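Local coordinates for enoyl-acyl carrier protein reductase (Uncultured bacterium, PDB 6KIA), which probably catalyses the NADH-dependent reduction of the enoyl group carried on acyl carrier protein, a step of bacterial fatty acid synthesis, at residues Ile15-Glu27 / Met148-Met161. Residues are numbered along the deposited sequence; the frame is centred on the assembly and turned at random.
Sequences IFRKGDVFVLFGE and MIPDGANAFFAHTM. With NAI (1,4-dihydronicotinamide adenine dinucleotide), chain D.
Asp20 and Asn154 begin a parallel ladder in which strands 21-25 and 155-159 run side by side in the central sheet of a Rossmann-type fold. Asp20 OD1 takes the backbone N-H of Asn154 (2.8 Å) from above the carboxylate plane, while OD2 accepts the backbone N-H of Arg17, pinning the turn before the strand. A short carboxylate suits this place because its two oxygens can serve both segments. The Asn154 amide adds a weak bond from its ND2 to Asp20 OD2, and Asn154 OD1 accepts the backbone N-H of Gln233. Six backbone bonds follow, from Val21 N to Asn154 O through to Thr160 N to Phe25 O (3.1 Å).

Phe156 can be followed outward. Its CB lies between Phe22 CD2 and Phe16 CE1; CG meets Phe22 CD2 at 3.7 Å; CD1 turns to Phe16 CZ, also at 3.7 Å, and CD2 to Phe22 CE2. With Phe156 CG anti to the backbone N (chi1 -170°), the Phe156 ring lies alongside that of Phe22, their planes 57° apart, and Phe22 CE2 sits over the centre of one face. Small Ala158 lets Phe22 CZ approach its CB to 3.5 Å, on the face covered by helix 34-43, at Leu37. On the other side of the sheet Val23 packs against the Phe157 ring, facing helix 120-146, and Met161 places SD obliquely beside the Phe25 ring, a Met-aromatic contact, while its CE touches Phe25 CE2.

The loops that follow the two strands reach the NADH. Thr160 OG1 donates to O3B of the adenosine ribose (2.6 Å), which donates to Glu27 O, while Glu27 N binds O2B (3.0 Å). Gly26, with no side chain, brings its CA within 3.3 Å of Thr160 OG1. The chemistry thus changes along the ladder: backbone hydrogen bonds join the strands, apolar side chains, many aromatic, pack on both faces, and the polar loops at the C-terminal ends grip the ribose hydroxyls.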
loop_
_atom_site.group_PDB
_atom_site.type_symbol
_atom_site.label_atom_id
_atom_site.label_comp_id
_atom_site.label_asym_id
_atom_site.label_seq_id
_atom_site.Cartn_x
_atom_site.Cartn_y
_atom_site.Cartn_z
ATOM N N ILE A 15 5.105 -8.124 -22.520
ATOM C CA ILE A 15 4.215 -8.026 -23.680
ATOM C C ILE A 15 3.820 -6.590 -24.019
ATOM O O ILE A 15 3.147 -6.350 -25.029
ATOM C CB ILE A 15 2.926 -8.829 -23.452
ATOM C CG1 ILE A 15 2.113 -8.225 -22.296
ATOM C CG2 ILE A 15 3.254 -10.287 -23.164
ATOM C CD1 ILE A 15 0.748 -8.856 -22.125
ATOM N N PHE A 16 4.207 -5.634 -23.180
ATOM C CA PHE A 16 3.729 -4.267 -23.344
ATOM C C PHE A 16 4.640 -3.441 -24.252
ATOM O O PHE A 16 5.878 -3.545 -24.210
ATOM C CB PHE A 16 3.550 -3.592 -21.970
ATOM C CG PHE A 16 2.573 -4.320 -21.075
ATOM C CD1 PHE A 16 1.207 -4.199 -21.285
ATOM C CD2 PHE A 16 3.025 -5.133 -20.031
ATOM C CE1 PHE A 16 0.297 -4.884 -20.487
ATOM C CE2 PHE A 16 2.102 -5.830 -19.223
ATOM C CZ PHE A 16 0.733 -5.685 -19.467
ATOM N N ARG A 17 4.004 -2.637 -25.096
ATOM C CA ARG A 17 4.694 -1.900 -26.148
ATOM C C ARG A 17 4.036 -0.538 -26.323
ATOM O O ARG A 17 2.991 -0.283 -25.733
ATOM C CB ARG A 17 4.642 -2.692 -27.463
ATOM C CG ARG A 17 5.992 -2.910 -28.115
ATOM C CD ARG A 17 6.034 -4.214 -28.901
ATOM N NE ARG A 17 6.986 -5.164 -28.321
ATOM C CZ ARG A 17 6.636 -6.304 -27.732
ATOM N NH1 ARG A 17 5.355 -6.651 -27.664
ATOM N NH2 ARG A 17 7.561 -7.105 -27.222
ATOM N N LYS A 18 4.637 0.325 -27.143
ATOM C CA LYS A 18 3.968 1.541 -27.616
ATOM C C LYS A 18 2.531 1.278 -28.076
ATOM O O LYS A 18 2.288 0.356 -28.855
ATOM C CB LYS A 18 4.761 2.145 -28.781
ATOM C CG LYS A 18 4.450 3.602 -29.089
ATOM C CD LYS A 18 5.048 3.993 -30.436
ATOM C CE LYS A 18 4.643 3.006 -31.525
ATOM N NZ LYS A 18 5.340 3.272 -32.816
ATOM N N GLY A 19 1.594 2.095 -27.590
ATOM C CA GLY A 19 0.200 1.962 -27.955
ATOM C C GLY A 19 -0.625 1.265 -26.892
ATOM O O GLY A 19 -1.848 1.468 -26.816
ATOM N N ASP A 20 0.028 0.417 -26.099
ATOM C CA ASP A 20 -0.638 -0.228 -24.970
ATOM C C ASP A 20 -0.847 0.812 -23.877
ATOM O O ASP A 20 -0.123 1.802 -23.822
ATOM C CB ASP A 20 0.174 -1.418 -24.466
ATOM C CG ASP A 20 0.267 -2.525 -25.501
ATOM O OD1 ASP A 20 -0.655 -2.633 -26.351
ATOM O OD2 ASP A 20 1.267 -3.265 -25.487
ATOM N N VAL A 21 -1.848 0.604 -23.023
ATOM C CA VAL A 21 -2.293 1.663 -22.120
ATOM C C VAL A 21 -2.169 1.229 -20.668
ATOM O O VAL A 21 -2.632 0.162 -20.290
ATOM C CB VAL A 21 -3.756 2.056 -22.390
ATOM C CG1 VAL A 21 -4.220 3.186 -21.470
ATOM C CG2 VAL A 21 -3.905 2.496 -23.864
ATOM N N PHE A 22 -1.507 2.063 -19.879
ATOM C CA PHE A 22 -1.339 1.822 -18.455
ATOM C C PHE A 22 -2.245 2.761 -17.679
ATOM O O PHE A 22 -2.178 3.979 -17.859
ATOM C CB PHE A 22 0.125 2.029 -18.049
ATOM C CG PHE A 22 0.384 1.818 -16.578
ATOM C CD1 PHE A 22 0.246 2.862 -15.681
ATOM C CD2 PHE A 22 0.800 0.580 -16.108
ATOM C CE1 PHE A 22 0.498 2.667 -14.314
ATOM C CE2 PHE A 22 1.067 0.373 -14.760
ATOM C CZ PHE A 22 0.912 1.419 -13.860
ATOM N N VAL A 23 -3.100 2.202 -16.819
ATOM C CA VAL A 23 -4.062 3.008 -16.095
ATOM C C VAL A 23 -3.762 2.965 -14.607
ATOM O O VAL A 23 -3.820 1.903 -14.003
ATOM C CB VAL A 23 -5.502 2.537 -16.327
ATOM C CG1 VAL A 23 -6.482 3.460 -15.589
ATOM C CG2 VAL A 23 -5.820 2.532 -17.820
ATOM N N LEU A 24 -3.428 4.116 -14.035
ATOM C CA LEU A 24 -3.163 4.207 -12.603
ATOM C C LEU A 24 -4.466 4.430 -11.871
ATOM O O LEU A 24 -5.057 5.506 -11.957
ATOM C CB LEU A 24 -2.153 5.316 -12.289
ATOM C CG LEU A 24 -1.675 5.303 -10.823
ATOM C CD1 LEU A 24 -0.892 4.017 -10.498
ATOM C CD2 LEU A 24 -0.885 6.561 -10.477
ATOM N N PHE A 25 -4.925 3.393 -11.171
ATOM C CA PHE A 25 -6.199 3.449 -10.470
ATOM C C PHE A 25 -5.947 3.823 -9.001
ATOM O O PHE A 25 -5.970 2.974 -8.100
ATOM C CB PHE A 25 -6.952 2.118 -10.614
ATOM C CG PHE A 25 -8.431 2.224 -10.290
ATOM C CD1 PHE A 25 -9.321 2.749 -11.225
ATOM C CD2 PHE A 25 -8.913 1.855 -9.044
ATOM C CE1 PHE A 25 -10.668 2.865 -10.935
ATOM C CE2 PHE A 25 -10.284 1.964 -8.746
ATOM C CZ PHE A 25 -11.154 2.470 -9.692
ATOM N N GLY A 26 -5.662 5.112 -8.811
ATOM C CA GLY A 26 -5.208 5.696 -7.557
ATOM C C GLY A 26 -4.408 6.938 -7.908
ATOM O O GLY A 26 -4.100 7.155 -9.085
ATOM N N GLU A 27 -4.055 7.753 -6.908
ATOM C CA GLU A 27 -3.245 8.942 -7.170
ATOM C C GLU A 27 -1.783 8.694 -6.835
ATOM O O GLU A 27 -1.465 7.901 -5.951
ATOM C CB GLU A 27 -3.766 10.156 -6.386
ATOM C CG GLU A 27 -5.169 10.591 -6.813
ATOM C CD GLU A 27 -5.605 11.898 -6.183
ATOM O OE1 GLU A 27 -5.176 12.204 -5.042
ATOM O OE2 GLU A 27 -6.334 12.653 -6.863
ATOM N N MET A 148 -10.231 5.591 -25.484
ATOM C CA MET A 148 -8.792 5.827 -25.542
ATOM C C MET A 148 -7.939 4.572 -25.762
ATOM O O MET A 148 -6.740 4.680 -26.007
ATOM C CB MET A 148 -8.319 6.489 -24.238
ATOM C CG MET A 148 -9.120 7.687 -23.800
ATOM S SD MET A 148 -8.358 8.294 -22.272
ATOM C CE MET A 148 -9.661 9.320 -21.619
ATOM N N ILE A 149 -8.534 3.390 -25.635
ATOM C CA ILE A 149 -7.789 2.147 -25.773
ATOM C C ILE A 149 -8.237 1.428 -27.057
ATOM O O ILE A 149 -9.354 0.912 -27.136
ATOM C CB ILE A 149 -7.967 1.229 -24.533
ATOM C CG1 ILE A 149 -7.740 2.020 -23.236
ATOM C CG2 ILE A 149 -7.034 0.016 -24.600
ATOM C CD1 ILE A 149 -8.006 1.207 -21.996
ATOM N N PRO A 150 -7.373 1.412 -28.087
ATOM C CA PRO A 150 -7.854 0.851 -29.364
ATOM C C PRO A 150 -7.972 -0.671 -29.316
ATOM O O PRO A 150 -7.331 -1.319 -28.470
ATOM C CB PRO A 150 -6.783 1.290 -30.373
ATOM C CG PRO A 150 -5.518 1.503 -29.533
ATOM C CD PRO A 150 -5.989 1.929 -28.166
ATOM N N ASP A 151 -8.800 -1.233 -30.205
ATOM C CA ASP A 151 -8.800 -2.669 -30.423
ATOM C C ASP A 151 -7.379 -3.142 -30.648
ATOM O O ASP A 151 -6.616 -2.515 -31.400
ATOM C CB ASP A 151 -9.631 -3.073 -31.661
ATOM C CG ASP A 151 -11.111 -2.824 -31.496
ATOM O OD1 ASP A 151 -11.547 -2.567 -30.365
ATOM O OD2 ASP A 151 -11.859 -2.914 -32.510
ATOM N N GLY A 152 -7.039 -4.278 -30.064
ATOM C CA GLY A 152 -5.723 -4.844 -30.280
ATOM C C GLY A 152 -4.724 -4.441 -29.207
ATOM O O GLY A 152 -3.660 -5.031 -29.110
ATOM N N ALA A 153 -5.045 -3.425 -28.426
ATOM C CA ALA A 153 -4.109 -3.005 -27.375
ATOM C C ALA A 153 -4.113 -3.924 -26.163
ATOM O O ALA A 153 -5.075 -4.657 -25.896
ATOM C CB ALA A 153 -4.400 -1.610 -26.959
ATOM N N ASN A 154 -2.999 -3.877 -25.442
ATOM C CA ASN A 154 -2.912 -4.457 -24.104
ATOM C C ASN A 154 -3.234 -3.375 -23.107
ATOM O O ASN A 154 -2.917 -2.217 -23.342
ATOM C CB ASN A 154 -1.517 -5.028 -23.848
ATOM C CG ASN A 154 -1.153 -6.151 -24.802
ATOM O OD1 ASN A 154 -2.016 -6.894 -25.253
ATOM N ND2 ASN A 154 0.143 -6.291 -25.092
ATOM N N ALA A 155 -3.890 -3.740 -22.007
ATOM C CA ALA A 155 -4.199 -2.785 -20.966
ATOM C C ALA A 155 -3.722 -3.329 -19.598
ATOM O O ALA A 155 -3.897 -4.509 -19.264
ATOM C CB ALA A 155 -5.699 -2.469 -20.935
ATOM N N PHE A 156 -3.157 -2.424 -18.816
ATOM C CA PHE A 156 -2.583 -2.710 -17.503
ATOM C C PHE A 156 -3.257 -1.755 -16.526
ATOM O O PHE A 156 -3.000 -0.544 -16.540
ATOM C CB PHE A 156 -1.052 -2.483 -17.573
ATOM C CG PHE A 156 -0.258 -2.966 -16.375
ATOM C CD1 PHE A 156 1.028 -3.465 -16.556
ATOM C CD2 PHE A 156 -0.816 -3.033 -15.109
ATOM C CE1 PHE A 156 1.788 -3.930 -15.457
ATOM C CE2 PHE A 156 -0.064 -3.497 -14.016
ATOM C CZ PHE A 156 1.218 -3.953 -14.210
ATOM N N PHE A 157 -4.145 -2.294 -15.689
ATOM C CA PHE A 157 -4.842 -1.491 -14.690
ATOM C C PHE A 157 -4.136 -1.685 -13.360
ATOM O O PHE A 157 -4.134 -2.797 -12.838
ATOM C CB PHE A 157 -6.324 -1.901 -14.559
ATOM C CG PHE A 157 -7.159 -1.621 -15.778
ATOM C CD1 PHE A 157 -7.809 -0.401 -15.934
ATOM C CD2 PHE A 157 -7.316 -2.590 -16.737
ATOM C CE1 PHE A 157 -8.607 -0.150 -17.042
ATOM C CE2 PHE A 157 -8.111 -2.365 -17.845
ATOM C CZ PHE A 157 -8.750 -1.124 -18.014
ATOM N N ALA A 158 -3.513 -0.631 -12.825
ATOM C CA ALA A 158 -2.752 -0.756 -11.577
ATOM C C ALA A 158 -3.488 -0.085 -10.397
ATOM O O ALA A 158 -3.551 1.144 -10.281
ATOM C CB ALA A 158 -1.352 -0.158 -11.756
ATOM N N HIS A 159 -4.061 -0.910 -9.532
ATOM C CA HIS A 159 -4.802 -0.434 -8.355
ATOM C C HIS A 159 -3.831 -0.097 -7.246
ATOM O O HIS A 159 -2.902 -0.854 -7.009
ATOM C CB HIS A 159 -5.783 -1.525 -7.931
ATOM C CG HIS A 159 -6.544 -1.246 -6.675
ATOM N ND1 HIS A 159 -6.018 -1.485 -5.422
ATOM C CD2 HIS A 159 -7.828 -0.856 -6.476
ATOM C CE1 HIS A 159 -6.922 -1.194 -4.506
ATOM N NE2 HIS A 159 -8.031 -0.814 -5.118
ATOM N N THR A 160 -4.040 1.031 -6.566
ATOM C CA THR A 160 -3.140 1.423 -5.475
ATOM C C THR A 160 -3.907 1.831 -4.233
ATOM O O THR A 160 -3.299 2.177 -3.221
ATOM C CB THR A 160 -2.234 2.629 -5.853
ATOM O OG1 THR A 160 -3.059 3.793 -6.001
ATOM C CG2 THR A 160 -1.438 2.373 -7.134
ATOM N N MET A 161 -5.238 1.845 -4.304
ATOM C CA MET A 161 -6.029 2.513 -3.273
ATOM C C MET A 161 -6.010 1.790 -1.948
ATOM O O MET A 161 -6.248 0.590 -1.885
ATOM C CB MET A 161 -7.492 2.655 -3.722
ATOM C CG MET A 161 -7.646 3.443 -4.996
ATOM S SD MET A 161 -9.358 3.581 -5.518
ATOM C CE MET A 161 -9.219 4.750 -6.879
HETATM P PA NAI D . 0.408 6.551 -0.837
HETATM O O1A NAI D . 1.377 7.153 -1.807
HETATM O O2A NAI D . -0.180 7.476 0.211
HETATM O O5B NAI D . -0.729 5.843 -1.694
HETATM C C5B NAI D . -2.044 5.758 -1.181
HETATM C C4B NAI D . -2.910 5.478 -2.447
HETATM O O4B NAI D . -4.346 5.237 -1.910
HETATM C C3B NAI D . -2.959 6.477 -3.254
HETATM O O3B NAI D . -2.925 6.054 -4.678
HETATM C C2B NAI D . -4.395 7.225 -2.914
HETATM O O2B NAI D . -4.779 8.086 -4.048
HETATM C C1B NAI D . -5.198 6.243 -2.692
HETATM N N9A NAI D . -6.242 6.604 -1.710
HETATM C C8A NAI D . -6.243 6.912 -0.402
HETATM N N7A NAI D . -7.498 7.163 -0.037
HETATM C C5A NAI D . -8.286 7.001 -1.126
HETATM C C6A NAI D . -9.660 7.161 -1.223
HETATM N N6A NAI D . -10.683 7.526 -0.283
HETATM N N1A NAI D . -10.240 6.952 -2.417
HETATM C C2A NAI D . -9.481 6.601 -3.502
HETATM N N3A NAI D . -8.108 6.438 -3.401
HETATM C C4A NAI D . -7.523 6.654 -2.181
HETATM O O3 NAI D . 1.105 5.319 0.018
HETATM P PN NAI D . 1.499 3.830 -0.462
HETATM O O1N NAI D . 2.430 3.887 -1.634
HETATM O O2N NAI D . 2.116 3.214 0.783
HETATM O O5D NAI D . 0.144 3.086 -0.853
HETATM C C5D NAI D . -0.039 2.500 -2.131
HETATM C C4D NAI D . -0.433 1.021 -1.917
HETATM O O4D NAI D . 0.614 0.371 -1.447
HETATM C C3D NAI D . -1.509 0.899 -0.841
HETATM O O3D NAI D . -2.548 0.067 -1.234
HETATM C C2D NAI D . -0.721 0.225 0.304
HETATM O O2D NAI D . -1.667 -0.414 1.231
HETATM C C1D NAI D . 0.088 -0.597 -0.312
HETATM N N1N NAI D . 1.222 -1.030 0.503
HETATM C C2N NAI D . 1.938 -0.148 1.285
HETATM C C3N NAI D . 2.978 -0.622 2.096
HETATM C C7N NAI D . 3.815 0.334 2.945
HETATM O O7N NAI D . 4.497 -0.089 3.875
HETATM N N7N NAI D . 3.798 1.719 2.636
HETATM C C4N NAI D . 3.327 -1.964 2.120
HETATM C C5N NAI D . 2.627 -2.842 1.283
HETATM C C6N NAI D . 1.578 -2.368 0.487
#